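Local coordinates for protein enoyl-CoA hydratase (Thermus thermophilus, PDB 1WZ8) that probably catalyses the reversible hydration of enoyl-CoA thioesters to 3-hydroxyacyl-CoA, working as a hexamer of the crotonase family, at residues L98-F103 and A123-I128; P104-A109 and E212-T217; E173-T176 and R182-L185; G140-R143 and A147-D150. All blocks are in the same frame, centred on the assembly; numbering follows the deposited sequence.

Interaction 1 of 4, residues L98-F103 and A123-I128; sequences LGPLNF and ALAADI
Ala125 meets Pro100 where the end of helix 118-125 lies beside the C-terminal part of helix 83-102. Its methyl CB sits 4.0 Å from Pro100 CB and about as far from CG of that proline, so it rests against one side of the pyrrolidine ring. The carbonyl of Ala125 also faces carbon. Leu101 CD2 lies 3.6 Å from Ala125 O. Leu101 holds CG anti to its own carbonyl carbon (chi1 -74°), and this brings the CD2 branch across to that oxygen. Pro100 has no N-H to give to the preceding turn, and helix 83-102 is kinked there. Ala126 leaves the helical path and turns its methyl away, onto Val107 and Ala109 of the central sheet. Asp127 then supplies the polar links. Its OD2 takes a hydrogen bond from Val107 N and a salt bridge from Lys218, whose NZ also bonds Pro100 O. Its OD1 pairs with Lys166 of a neighbouring subunit. Ile128 starts strand 128-132, next to strand 107-111 in the crotonase sheet. The direct contact is thus van der Waals packing of methyls and a proline ring, with Ala125 O against carbon, while Lys218 adds a charged bridge between the two segments.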
# COMPACT_ATOMS: atom_id res chain seq x y z
N LEU A 98 6.23 -4.43 -18.01
CA LEU A 98 7.25 -4.52 -16.97
C LEU A 98 8.65 -4.60 -17.54
O LEU A 98 9.61 -4.17 -16.90
CB LEU A 98 6.98 -5.74 -16.09
CG LEU A 98 5.63 -5.74 -15.36
CD1 LEU A 98 5.55 -6.96 -14.45
CD2 LEU A 98 5.49 -4.45 -14.55
N GLY A 99 8.78 -5.15 -18.75
CA GLY A 99 10.08 -5.26 -19.37
C GLY A 99 10.78 -3.91 -19.40
O GLY A 99 11.88 -3.76 -18.86
N PRO A 100 10.16 -2.91 -20.03
CA PRO A 100 10.75 -1.57 -20.10
C PRO A 100 10.91 -0.96 -18.70
O PRO A 100 11.94 -0.34 -18.40
CB PRO A 100 9.76 -0.80 -20.96
CG PRO A 100 9.17 -1.87 -21.84
CD PRO A 100 8.96 -2.99 -20.88
N LEU A 101 9.90 -1.14 -17.86
CA LEU A 101 9.94 -0.58 -16.51
C LEU A 101 11.08 -1.12 -15.67
O LEU A 101 11.69 -0.38 -14.90
CB LEU A 101 8.63 -0.84 -15.76
CG LEU A 101 7.38 -0.04 -16.12
CD1 LEU A 101 6.31 -0.28 -15.05
CD2 LEU A 101 7.70 1.45 -16.20
N ASN A 102 11.37 -2.41 -15.81
CA ASN A 102 12.44 -3.00 -15.03
C ASN A 102 13.80 -3.03 -15.73
O ASN A 102 14.79 -3.48 -15.15
CB ASN A 102 12.04 -4.41 -14.56
CG ASN A 102 10.96 -4.36 -13.50
OD1 ASN A 102 11.02 -3.56 -12.57
ND2 ASN A 102 9.96 -5.23 -13.62
N PHE A 103 13.86 -2.55 -16.97
CA PHE A 103 15.13 -2.49 -17.67
C PHE A 103 15.90 -1.38 -16.96
O PHE A 103 15.34 -0.34 -16.65
CB PHE A 103 14.92 -2.13 -19.14
CG PHE A 103 16.17 -2.21 -19.96
CD1 PHE A 103 16.81 -3.44 -20.14
CD2 PHE A 103 16.74 -1.07 -20.51
CE1 PHE A 103 18.00 -3.52 -20.85
CE2 PHE A 103 17.94 -1.14 -21.23
CZ PHE A 103 18.57 -2.37 -21.40
N ALA A 123 4.49 2.19 -25.74
CA ALA A 123 4.82 3.62 -25.78
C ALA A 123 4.81 4.25 -24.40
O ALA A 123 5.70 5.04 -24.06
CB ALA A 123 3.83 4.35 -26.68
N LEU A 124 3.79 3.93 -23.61
CA LEU A 124 3.68 4.50 -22.27
C LEU A 124 4.55 3.81 -21.22
O LEU A 124 4.80 4.37 -20.16
CB LEU A 124 2.22 4.50 -21.82
CG LEU A 124 1.27 5.33 -22.70
CD1 LEU A 124 -0.10 5.41 -22.03
CD2 LEU A 124 1.85 6.73 -22.92
N ALA A 125 5.02 2.59 -21.51
CA ALA A 125 5.88 1.90 -20.56
C ALA A 125 7.28 2.52 -20.63
O ALA A 125 8.06 2.46 -19.67
CB ALA A 125 5.96 0.41 -20.89
N ALA A 126 7.58 3.12 -21.77
CA ALA A 126 8.88 3.77 -21.95
C ALA A 126 8.95 4.90 -20.95
O ALA A 126 7.93 5.40 -20.49
CB ALA A 126 9.01 4.31 -23.37
N ASP A 127 10.16 5.31 -20.61
CA ASP A 127 10.35 6.39 -19.64
C ASP A 127 9.96 7.73 -20.23
O ASP A 127 9.37 8.57 -19.56
CB ASP A 127 11.80 6.40 -19.18
CG ASP A 127 12.19 5.10 -18.51
OD1 ASP A 127 11.73 4.87 -17.37
OD2 ASP A 127 12.92 4.31 -19.13
N ILE A 128 10.29 7.92 -21.50
CA ILE A 128 9.96 9.17 -22.17
C ILE A 128 9.40 8.85 -23.55
O ILE A 128 10.01 8.11 -24.31
CB ILE A 128 11.21 10.07 -22.32
CG1 ILE A 128 11.73 10.47 -20.94
CG2 ILE A 128 10.85 11.31 -23.14
CD1 ILE A 128 12.98 11.33 -20.97

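Interaction 2 of 4, residues P104-A109 and E212-T217; sequences PRPVVA and EALHHT
Pro104 lays its CB over one face of the His215 ring, 3.7 Å from the ring centroid and 21° off the normal, a CH-pi contact. The same CB lies over the centre of the Arg105 guanidinium. That group is turned 64° from the His215 ring, and its NH1 comes 3.9 Å from His215 CB. His215 has CG anti to its backbone N (chi1 171°), which carries the ring out to Pro104. In the crotonase fold this joins helix 211-226 to the loop that leads from helix 83-102 into strand 107-111 of the central sheet. A water lies in the plane of the ring at its edge, 2.8 Å from His215 ND1. It also donates to Pro104 O and His215 O, though acceptors around it outnumber its protons. Replacing His215 with alanine removes the ring, and Pro104 would probably lose its flat partner and the water its contact with ND1. Trp91 of a neighbouring subunit meets the same ring, so the contact borders a subunit interface. Deeper in, Pro106 crosses Leu214 at about a right angle. Pro106 CG stands 4.2 Å from Leu214 CB, and Leu206 of helix 195-207 packs on the same proline.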
# COMPACT_ATOMS: atom_id res chain seq x y z
N PRO A 104 17.20 -1.59 -16.69
CA PRO A 104 17.99 -0.56 -16.00
C PRO A 104 18.24 0.78 -16.68
O PRO A 104 18.38 1.81 -16.01
CB PRO A 104 19.28 -1.28 -15.65
CG PRO A 104 19.42 -2.27 -16.77
CD PRO A 104 18.01 -2.80 -16.92
N ARG A 105 18.31 0.79 -18.01
CA ARG A 105 18.57 2.02 -18.74
C ARG A 105 17.30 2.73 -19.19
O ARG A 105 16.25 2.11 -19.36
CB ARG A 105 19.44 1.74 -19.98
CG ARG A 105 20.58 0.77 -19.73
CD ARG A 105 21.42 1.21 -18.55
NE ARG A 105 22.26 0.13 -18.05
CZ ARG A 105 22.92 0.17 -16.90
NH1 ARG A 105 22.83 1.24 -16.12
NH2 ARG A 105 23.65 -0.87 -16.52
N PRO A 106 17.37 4.06 -19.37
CA PRO A 106 16.21 4.84 -19.80
C PRO A 106 15.77 4.38 -21.18
O PRO A 106 16.60 4.06 -22.03
CB PRO A 106 16.74 6.27 -19.82
CG PRO A 106 17.77 6.26 -18.73
CD PRO A 106 18.49 4.95 -18.99
N VAL A 107 14.46 4.33 -21.39
CA VAL A 107 13.88 3.91 -22.66
C VAL A 107 13.06 5.06 -23.23
O VAL A 107 12.23 5.64 -22.53
CB VAL A 107 12.96 2.68 -22.46
CG1 VAL A 107 12.31 2.28 -23.79
CG2 VAL A 107 13.76 1.52 -21.89
N VAL A 108 13.30 5.38 -24.49
CA VAL A 108 12.60 6.46 -25.17
C VAL A 108 11.81 5.86 -26.33
O VAL A 108 12.30 4.97 -27.02
CB VAL A 108 13.59 7.49 -25.75
CG1 VAL A 108 12.83 8.60 -26.48
CG2 VAL A 108 14.46 8.08 -24.64
N ALA A 109 10.59 6.34 -26.53
CA ALA A 109 9.77 5.85 -27.63
C ALA A 109 9.47 6.97 -28.62
O ALA A 109 9.02 8.05 -28.23
CB ALA A 109 8.47 5.27 -27.09
N GLU A 212 24.81 5.24 -13.66
CA GLU A 212 24.32 4.72 -12.39
C GLU A 212 23.22 5.57 -11.79
O GLU A 212 22.20 5.05 -11.32
CB GLU A 212 25.47 4.59 -11.38
CG GLU A 212 25.00 4.11 -10.01
CD GLU A 212 26.14 3.91 -9.03
OE1 GLU A 212 27.05 3.11 -9.33
OE2 GLU A 212 26.12 4.55 -7.96
N ALA A 213 23.41 6.89 -11.80
CA ALA A 213 22.42 7.80 -11.24
C ALA A 213 21.09 7.68 -11.98
O ALA A 213 20.03 7.73 -11.37
CB ALA A 213 22.94 9.23 -11.28
N LEU A 214 21.15 7.54 -13.30
CA LEU A 214 19.92 7.40 -14.09
C LEU A 214 19.21 6.09 -13.76
O LEU A 214 17.99 6.06 -13.60
CB LEU A 214 20.25 7.46 -15.59
CG LEU A 214 20.54 8.85 -16.16
CD1 LEU A 214 21.17 8.75 -17.54
CD2 LEU A 214 19.24 9.66 -16.21
N HIS A 215 19.98 5.02 -13.65
CA HIS A 215 19.42 3.71 -13.33
C HIS A 215 18.70 3.79 -11.98
O HIS A 215 17.55 3.38 -11.86
CB HIS A 215 20.54 2.66 -13.26
CG HIS A 215 20.10 1.34 -12.72
ND1 HIS A 215 18.82 0.86 -12.87
CD2 HIS A 215 20.77 0.39 -12.02
CE1 HIS A 215 18.71 -0.32 -12.30
NE2 HIS A 215 19.89 -0.63 -11.78
N HIS A 216 19.38 4.33 -10.98
CA HIS A 216 18.80 4.45 -9.65
C HIS A 216 17.58 5.36 -9.58
O HIS A 216 16.63 5.07 -8.86
CB HIS A 216 19.87 4.90 -8.66
CG HIS A 216 20.93 3.86 -8.44
ND1 HIS A 216 22.02 4.07 -7.61
CD2 HIS A 216 21.06 2.60 -8.92
CE1 HIS A 216 22.76 2.98 -7.59
NE2 HIS A 216 22.21 2.08 -8.38
N THR A 217 17.60 6.46 -10.33
CA THR A 217 16.47 7.38 -10.33
C THR A 217 15.27 6.73 -11.00
O THR A 217 14.14 6.82 -10.50
CB THR A 217 16.82 8.71 -11.05
OG1 THR A 217 17.94 9.32 -10.41
CG2 THR A 217 15.64 9.67 -11.00
O HOH W 1 16.34 1.68 -13.76

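Interaction 3 of 4, residues E173-T176 and R182-L185; sequences EPLT and RLGL
The backbone N of Leu185, whose side chain packs on Leu175, bonds back to Ala180 O. With Gly184 N bonded to Glu181 O, this makes a Schellman motif that ends helix 177-183. Gly184 is its C-prime residue. It has a positive phi (99°), at which a CB would be jammed against the carbonyl O of Leu183, so glycine suits the place. The motif turns the chain so that Leu183, before the glycine, and Leu185, after it, both face Leu175. Leu175 itself lies on the short strand 175-176, paired by backbone bonds with Leu137. Thr176 follows as the N-cap of the same helix, so one short strand-helix unit folds its far end back onto its start. The contact between the ends is purely aliphatic. Leu175 uses both of its branches. CD1 touches both partners, 4.0 Å from Leu183 CD1 and 4.2 Å from Leu185 CD2. Leu185 keeps CG anti to its backbone N (chi1 -173°), and this sends CD2 toward the strand. Side chains from nearby helices and loops close in on the cluster. Trp156 touches Leu175 and Leu185, Val160 touches Leu183 and Leu185, and His168 touches Leu175 and Leu183. Packing is tightest on the other branch of Leu175. There CD2 stands 3.5 Å from Leu183 CD1, closer than the usual carbon-carbon contact.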
# COMPACT_ATOMS: atom_id res chain seq x y z
N GLU A 173 -12.37 7.13 -26.36
CA GLU A 173 -12.12 8.42 -27.00
C GLU A 173 -10.64 8.60 -27.31
O GLU A 173 -9.81 8.59 -26.40
CB GLU A 173 -12.59 9.56 -26.11
CG GLU A 173 -14.01 10.01 -26.39
CD GLU A 173 -14.16 10.57 -27.79
OE1 GLU A 173 -13.59 11.65 -28.07
OE2 GLU A 173 -14.85 9.93 -28.61
N PRO A 174 -10.29 8.77 -28.59
CA PRO A 174 -8.88 8.96 -28.95
C PRO A 174 -8.32 10.30 -28.48
O PRO A 174 -9.07 11.24 -28.18
CB PRO A 174 -8.90 8.85 -30.47
CG PRO A 174 -10.24 9.44 -30.81
CD PRO A 174 -11.15 8.82 -29.79
N LEU A 175 -7.00 10.37 -28.39
CA LEU A 175 -6.31 11.59 -28.01
C LEU A 175 -5.31 11.89 -29.11
O LEU A 175 -4.75 10.98 -29.71
CB LEU A 175 -5.53 11.39 -26.70
CG LEU A 175 -6.25 11.55 -25.36
CD1 LEU A 175 -5.40 10.89 -24.29
CD2 LEU A 175 -6.48 13.03 -25.04
N THR A 176 -5.11 13.17 -29.39
CA THR A 176 -4.12 13.56 -30.38
C THR A 176 -2.84 13.68 -29.54
O THR A 176 -2.92 13.82 -28.32
CB THR A 176 -4.42 14.94 -31.00
OG1 THR A 176 -4.37 15.94 -29.98
CG2 THR A 176 -5.82 14.96 -31.64
N ARG A 182 -0.66 17.74 -23.21
CA ARG A 182 -1.34 18.72 -22.36
C ARG A 182 -1.91 18.05 -21.11
O ARG A 182 -1.91 18.64 -20.03
CB ARG A 182 -2.47 19.39 -23.16
CG ARG A 182 -3.06 20.64 -22.52
CD ARG A 182 -3.84 21.41 -23.58
NE ARG A 182 -3.01 21.59 -24.78
CZ ARG A 182 -3.44 22.09 -25.93
NH1 ARG A 182 -4.70 22.48 -26.06
NH2 ARG A 182 -2.60 22.21 -26.95
N LEU A 183 -2.38 16.81 -21.27
CA LEU A 183 -2.93 16.06 -20.14
C LEU A 183 -1.84 15.47 -19.25
O LEU A 183 -2.09 15.15 -18.09
CB LEU A 183 -3.81 14.91 -20.64
CG LEU A 183 -5.11 15.22 -21.40
CD1 LEU A 183 -5.82 13.91 -21.75
CD2 LEU A 183 -6.01 16.10 -20.53
N GLY A 184 -0.64 15.31 -19.81
CA GLY A 184 0.46 14.74 -19.04
C GLY A 184 0.68 13.26 -19.31
O GLY A 184 1.44 12.60 -18.60
N LEU A 185 0.03 12.74 -20.35
CA LEU A 185 0.18 11.33 -20.70
C LEU A 185 1.57 11.06 -21.26
O LEU A 185 2.15 9.99 -21.03
CB LEU A 185 -0.86 10.92 -21.74
CG LEU A 185 -0.92 9.42 -22.04
CD1 LEU A 185 -1.59 8.69 -20.88
CD2 LEU A 185 -1.70 9.18 -23.33

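Interaction 4 of 4, residues G140-R143 and A147-D150; sequences GHLR and AAGD
His141 packs from CB outward along the turn that follows its own short helix in the crotonase fold. In that turn Ala148 is the centre of an inverse gamma turn, closed by a weak bond from Gly149 N to Ala147 O. His141 CB lies 3.6 Å from Ala147 O and 3.8 Å from Ala148 CA. CG, anti to the carbonyl carbon (chi1 -72°), stays near the same two atoms, and CD2 keeps near Ala147 O. ND1 passes Ala148 CA and is hydrogen-bonded to Asp139 OD1, which lies outside the two segments. The far edge of the ring faces the Asp150 carboxylate, whose plane stands 83° from that of the ring. The approach of Asp150 OD2 to CE1 is too short to trust. NE2 is hydrogen-bonded to O4 of a bound methylpentanediol. That molecule probably comes from the crystallisation liquor, but it may mark a pocket. With an alanine in place of His141, Asp139 OD1 would probably lose this mate, and the ring's contacts with Ala147 O and Ala148 CA would go. Leu142 packs beside His141 on Ala148, and also on Leu214 of a neighbouring subunit. Thr217 of that subunit bonds Ala148 N. Leu142 CD2 ends 4.2 Å from both the N and the CB of Ala148.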
# COMPACT_ATOMS: atom_id res chain seq x y z
N GLY A 140 -8.34 1.63 -26.97
CA GLY A 140 -9.11 0.83 -27.91
C GLY A 140 -9.74 -0.49 -27.50
O GLY A 140 -10.46 -1.10 -28.30
N HIS A 141 -9.51 -0.94 -26.28
CA HIS A 141 -10.04 -2.25 -25.84
C HIS A 141 -11.58 -2.29 -25.74
O HIS A 141 -12.22 -3.25 -26.14
CB HIS A 141 -9.42 -2.58 -24.48
CG HIS A 141 -7.96 -2.93 -24.66
ND1 HIS A 141 -6.95 -2.06 -24.40
CD2 HIS A 141 -7.42 -4.14 -25.09
CE1 HIS A 141 -5.82 -2.74 -24.67
NE2 HIS A 141 -6.07 -3.99 -25.09
N LEU A 142 -12.20 -1.24 -25.21
CA LEU A 142 -13.65 -1.22 -25.08
C LEU A 142 -14.34 -1.35 -26.44
O LEU A 142 -15.43 -1.89 -26.54
CB LEU A 142 -14.10 0.06 -24.37
CG LEU A 142 -14.00 0.05 -22.84
CD1 LEU A 142 -14.94 -1.01 -22.28
CD2 LEU A 142 -12.56 -0.24 -22.40
N ARG A 143 -13.68 -0.85 -27.48
CA ARG A 143 -14.20 -0.93 -28.83
C ARG A 143 -14.15 -2.38 -29.29
O ARG A 143 -15.03 -2.85 -30.01
CB ARG A 143 -13.36 -0.06 -29.77
CG ARG A 143 -13.68 -0.20 -31.25
CD ARG A 143 -12.43 0.14 -32.06
NE ARG A 143 -12.34 1.52 -32.49
CZ ARG A 143 -11.27 2.05 -33.09
NH1 ARG A 143 -10.19 1.31 -33.32
NH2 ARG A 143 -11.29 3.31 -33.52
N ALA A 147 -12.00 -5.60 -21.49
CA ALA A 147 -11.52 -4.60 -20.54
C ALA A 147 -10.16 -4.05 -20.94
O ALA A 147 -9.38 -4.72 -21.63
CB ALA A 147 -11.45 -5.22 -19.15
N ALA A 148 -9.87 -2.82 -20.52
CA ALA A 148 -8.60 -2.19 -20.83
C ALA A 148 -7.58 -2.73 -19.83
O ALA A 148 -7.24 -2.06 -18.85
CB ALA A 148 -8.71 -0.67 -20.69
N GLY A 149 -7.07 -3.93 -20.09
CA GLY A 149 -6.13 -4.51 -19.15
C GLY A 149 -4.69 -4.72 -19.55
O GLY A 149 -3.95 -5.36 -18.80
N ASP A 150 -4.26 -4.18 -20.68
CA ASP A 150 -2.87 -4.40 -21.08
C ASP A 150 -1.85 -3.34 -20.68
O ASP A 150 -0.68 -3.44 -21.03
CB ASP A 150 -2.77 -4.67 -22.60
CG ASP A 150 -3.12 -3.47 -23.45
OD1 ASP A 150 -3.31 -2.37 -22.91
OD2 ASP A 150 -3.18 -3.64 -24.69

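In the fold
Interaction 1 opens first, at 98-103, and interaction 2 opens right after it, at 104-109. Interaction 1 closes at 123-128, while interaction 2 waits until 212-217, so the two cross. They touch, with centres 10 Å apart, and join helices 83-102, 118-125 and 211-226 around strand 107-111. The long loop of interaction 2 encloses the other two contacts, which follow in series. Interaction 4 closes a short turn at 140-150, and interaction 3 folds the strand-helix unit 173-185 on itself. Leu124 CD1 and Leu185 CD1, 3.8 Å apart, link interactions 1 and 3. Interaction 4 touches none of the others within the chain.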